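PDB 2DWU: glutamate racemase from Bacillus anthracis, which belongs to the Asp/Glu/hydantoin racemase family of two-domain alpha/beta enzymes and holds D-glutamic acid in its ligand pocket. Local coordinates for residues 8-13 with 72-77. Residues are numbered along the deposited sequence; the frame is centred on the assembly and turned at random.
With DGL (D-glutamic acid), chain H.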
ATOM      1  N   SER B   8      23.794  -0.804   3.687  0.50 12.99           N
ATOM      2  CA  SER B   8      22.914  -1.341   4.720  0.50 11.56           C
ATOM      3  C   SER B   8      21.907  -2.345   4.166  0.50 11.08           C
ATOM      4  O   SER B   8      21.521  -2.284   3.005  0.50 12.81           O
ATOM      5  CB  SER B   8      22.189  -0.208   5.448  0.50 12.40           C
ATOM      6  OG  SER B   8      21.450   0.596   4.555  0.50 12.61           O
ATOM      7  N   VAL B   9      21.494  -3.270   5.024  1.00 10.41           N
ATOM      8  CA  VAL B   9      20.565  -4.323   4.656  1.00 10.68           C
ATOM      9  C   VAL B   9      19.246  -4.278   5.404  1.00  9.73           C
ATOM     10  O   VAL B   9      19.098  -3.567   6.380  1.00  9.90           O
ATOM     11  CB  VAL B   9      21.197  -5.702   4.933  1.00 12.74           C
ATOM     12  CG1 VAL B   9      22.570  -5.785   4.246  1.00 13.99           C
ATOM     13  CG2 VAL B   9      21.356  -5.908   6.438  1.00 11.70           C
ATOM     14  N   ILE B  10      18.290  -5.034   4.889  1.00  8.86           N
ATOM     15  CA  ILE B  10      16.990  -5.153   5.542  1.00  7.77           C
ATOM     16  C   ILE B  10      17.077  -6.429   6.388  1.00  7.36           C
ATOM     17  O   ILE B  10      17.254  -7.518   5.839  1.00  9.39           O
ATOM     18  CB  ILE B  10      15.848  -5.372   4.513  1.00  7.59           C
ATOM     19  CG1 ILE B  10      15.820  -4.242   3.470  1.00 10.22           C
ATOM     20  CG2 ILE B  10      14.536  -5.513   5.242  1.00  8.63           C
ATOM     21  CD1 ILE B  10      15.585  -2.895   4.043  1.00 13.72           C
ATOM     22  N   GLY B  11      16.945  -6.302   7.708  1.00  7.76           N
ATOM     23  CA  GLY B  11      16.955  -7.496   8.549  1.00  7.32           C
ATOM     24  C   GLY B  11      15.546  -8.078   8.522  1.00  9.09           C
ATOM     25  O   GLY B  11      14.586  -7.315   8.556  1.00  9.90           O
ATOM     26  N   VAL B  12      15.424  -9.399   8.409  1.00  8.09           N
ATOM     27  CA  VAL B  12      14.095 -10.050   8.407  1.00  8.12           C
ATOM     28  C   VAL B  12      14.150 -11.191   9.416  1.00  7.90           C
ATOM     29  O   VAL B  12      15.063 -12.027   9.357  1.00  9.90           O
ATOM     30  CB  VAL B  12      13.738 -10.629   7.001  1.00  6.83           C
ATOM     31  CG1 VAL B  12      12.332 -11.259   7.034  1.00  9.94           C
ATOM     32  CG2 VAL B  12      13.785  -9.527   5.935  1.00  7.74           C
ATOM     33  N   LEU B  13      13.212 -11.224  10.364  1.00  7.88           N
ATOM     34  CA  LEU B  13      13.213 -12.326  11.324  1.00  8.22           C
ATOM     35  C   LEU B  13      11.868 -13.055  11.297  1.00  8.49           C
ATOM     36  O   LEU B  13      10.812 -12.470  11.001  1.00  7.85           O
ATOM     37  CB  LEU B  13      13.579 -11.841  12.742  1.00  9.91           C
ATOM     38  CG  LEU B  13      12.688 -10.831  13.466  1.00 10.35           C
ATOM     39  CD1 LEU B  13      11.415 -11.529  14.042  1.00 12.06           C
ATOM     40  CD2 LEU B  13      13.492 -10.218  14.636  1.00 11.99           C
ATOM     41  N   ALA B  72      16.736  -1.257   8.405  1.00 11.15           N
ATOM     42  CA  ALA B  72      15.359  -1.478   8.851  1.00 10.34           C
ATOM     43  C   ALA B  72      15.208  -2.938   9.262  1.00  9.00           C
ATOM     44  O   ALA B  72      15.998  -3.778   8.853  1.00  9.04           O
ATOM     45  CB  ALA B  72      14.370  -1.155   7.707  1.00 11.94           C
ATOM     46  N   LEU B  73      14.182  -3.228  10.066  1.00  8.02           N
ATOM     47  CA  LEU B  73      13.907  -4.577  10.533  1.00  8.96           C
ATOM     48  C   LEU B  73      12.469  -4.939  10.166  1.00  8.39           C
ATOM     49  O   LEU B  73      11.548  -4.158  10.408  1.00  8.97           O
ATOM     50  CB  LEU B  73      14.061  -4.651  12.068  1.00  9.75           C
ATOM     51  CG  LEU B  73      13.612  -5.994  12.678  1.00 12.80           C
ATOM     52  CD1 LEU B  73      14.487  -7.147  12.146  1.00 13.03           C
ATOM     53  CD2 LEU B  73      13.705  -5.884  14.192  1.00 14.80           C
ATOM     54  N   VAL B  74      12.292  -6.118   9.574  1.00  8.64           N
ATOM     55  CA  VAL B  74      10.942  -6.615   9.254  1.00  6.28           C
ATOM     56  C   VAL B  74      10.688  -7.850  10.129  1.00  6.91           C
ATOM     57  O   VAL B  74      11.487  -8.805  10.147  1.00  7.60           O
ATOM     58  CB  VAL B  74      10.818  -7.032   7.779  1.00  6.08           C
ATOM     59  CG1 VAL B  74       9.438  -7.693   7.525  1.00  7.22           C
ATOM     60  CG2 VAL B  74      10.972  -5.795   6.883  1.00  8.73           C
ATOM     61  N   VAL B  75       9.583  -7.805  10.875  1.00  6.79           N
ATOM     62  CA  VAL B  75       9.167  -8.938  11.711  1.00  6.65           C
ATOM     63  C   VAL B  75       8.198  -9.638  10.773  1.00  7.15           C
ATOM     64  O   VAL B  75       7.045  -9.265  10.625  1.00  8.02           O
ATOM     65  CB  VAL B  75       8.442  -8.470  12.997  1.00  8.23           C
ATOM     66  CG1 VAL B  75       8.015  -9.703  13.837  1.00  8.25           C
ATOM     67  CG2 VAL B  75       9.383  -7.632  13.806  1.00  9.65           C
ATOM     68  N   ALA B  76       8.720 -10.645  10.099  1.00  6.90           N
ATOM     69  CA  ALA B  76       7.944 -11.371   9.109  1.00  6.62           C
ATOM     70  C   ALA B  76       6.897 -12.320   9.690  1.00  7.62           C
ATOM     71  O   ALA B  76       5.928 -12.700   9.002  1.00  9.26           O
ATOM     72  CB  ALA B  76       8.910 -12.152   8.200  1.00  7.62           C
ATOM     73  N   CYS B  77       7.110 -12.717  10.934  1.00  8.00           N
ATOM     74  CA  CYS B  77       6.228 -13.658  11.631  1.00  7.13           C
ATOM     75  C   CYS B  77       5.065 -12.916  12.289  1.00  6.34           C
ATOM     76  O   CYS B  77       5.298 -12.022  13.088  1.00  8.05           O
ATOM     77  CB  CYS B  77       7.059 -14.374  12.700  1.00  7.90           C
ATOM     78  SG  CYS B  77       6.153 -15.548  13.707  1.00  8.88           S
TER
HETATM   79  N   DGL H 278       5.498 -17.733  11.268  1.00  7.89           N
HETATM   80  CA  DGL H 278       4.309 -18.007  12.135  1.00  9.36           C
HETATM   81  C   DGL H 278       3.291 -16.935  11.960  1.00  8.43           C
HETATM   82  O   DGL H 278       2.382 -16.763  12.763  1.00  9.04           O
HETATM   83  CB  DGL H 278       3.696 -19.378  11.773  1.00  9.81           C
HETATM   84  CG  DGL H 278       4.582 -20.471  12.416  1.00 11.02           C
HETATM   85  CD  DGL H 278       4.671 -20.453  13.886  1.00 11.78           C
HETATM   86  OE1 DGL H 278       3.744 -20.772  14.633  1.00  9.88           O
HETATM   87  OE2 DGL H 278       5.819 -20.053  14.383  1.00 11.62           O
HETATM   88  OXT DGL H 278       3.409 -16.169  10.911  1.00  8.28           O
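L13 reaches across to L73 and V75 where strands 9-13 and 72-75 run as parallel neighbours in the six-stranded sheet of an alpha/beta domain, their axes 4.6 Å apart at closest approach. With CG set between its backbone N and carbonyl carbon, the leucine splits its two methyls: CD1 lies 3.9 Å from V75 CG1, the two side chains side by side, while CD2 turns back to L73 CD1. L73 CD1 also sits 3.6 Å from G11 O, over the backbone of a residue with no side chain. Helix 51-65 covers this face through V58 and V62. On the other face I10 CG2 meets V74 CG2 at 3.9 Å, both residues also touching L219 of helix 211-226, and V12 CG1 packs on A76 CB.

Between the two layers runs a parallel ladder: G11 N donates to A72 O, V74 N to G11 O, and L13 N to V74 O, all with N-H...O angles of 161° to 163°. V74 O also receives a CA-H contact from V12. Past the strand end, A76 N still bonds L13 O at 2.9 Å, but more bent (142°). This carries the chain to C77, the N-cap of helix 78-91, at the pocket; its SG, anti to the backbone N, lies 3.3 Å from N of D-glutamic acid and 3.5 Å from the ligand's CA.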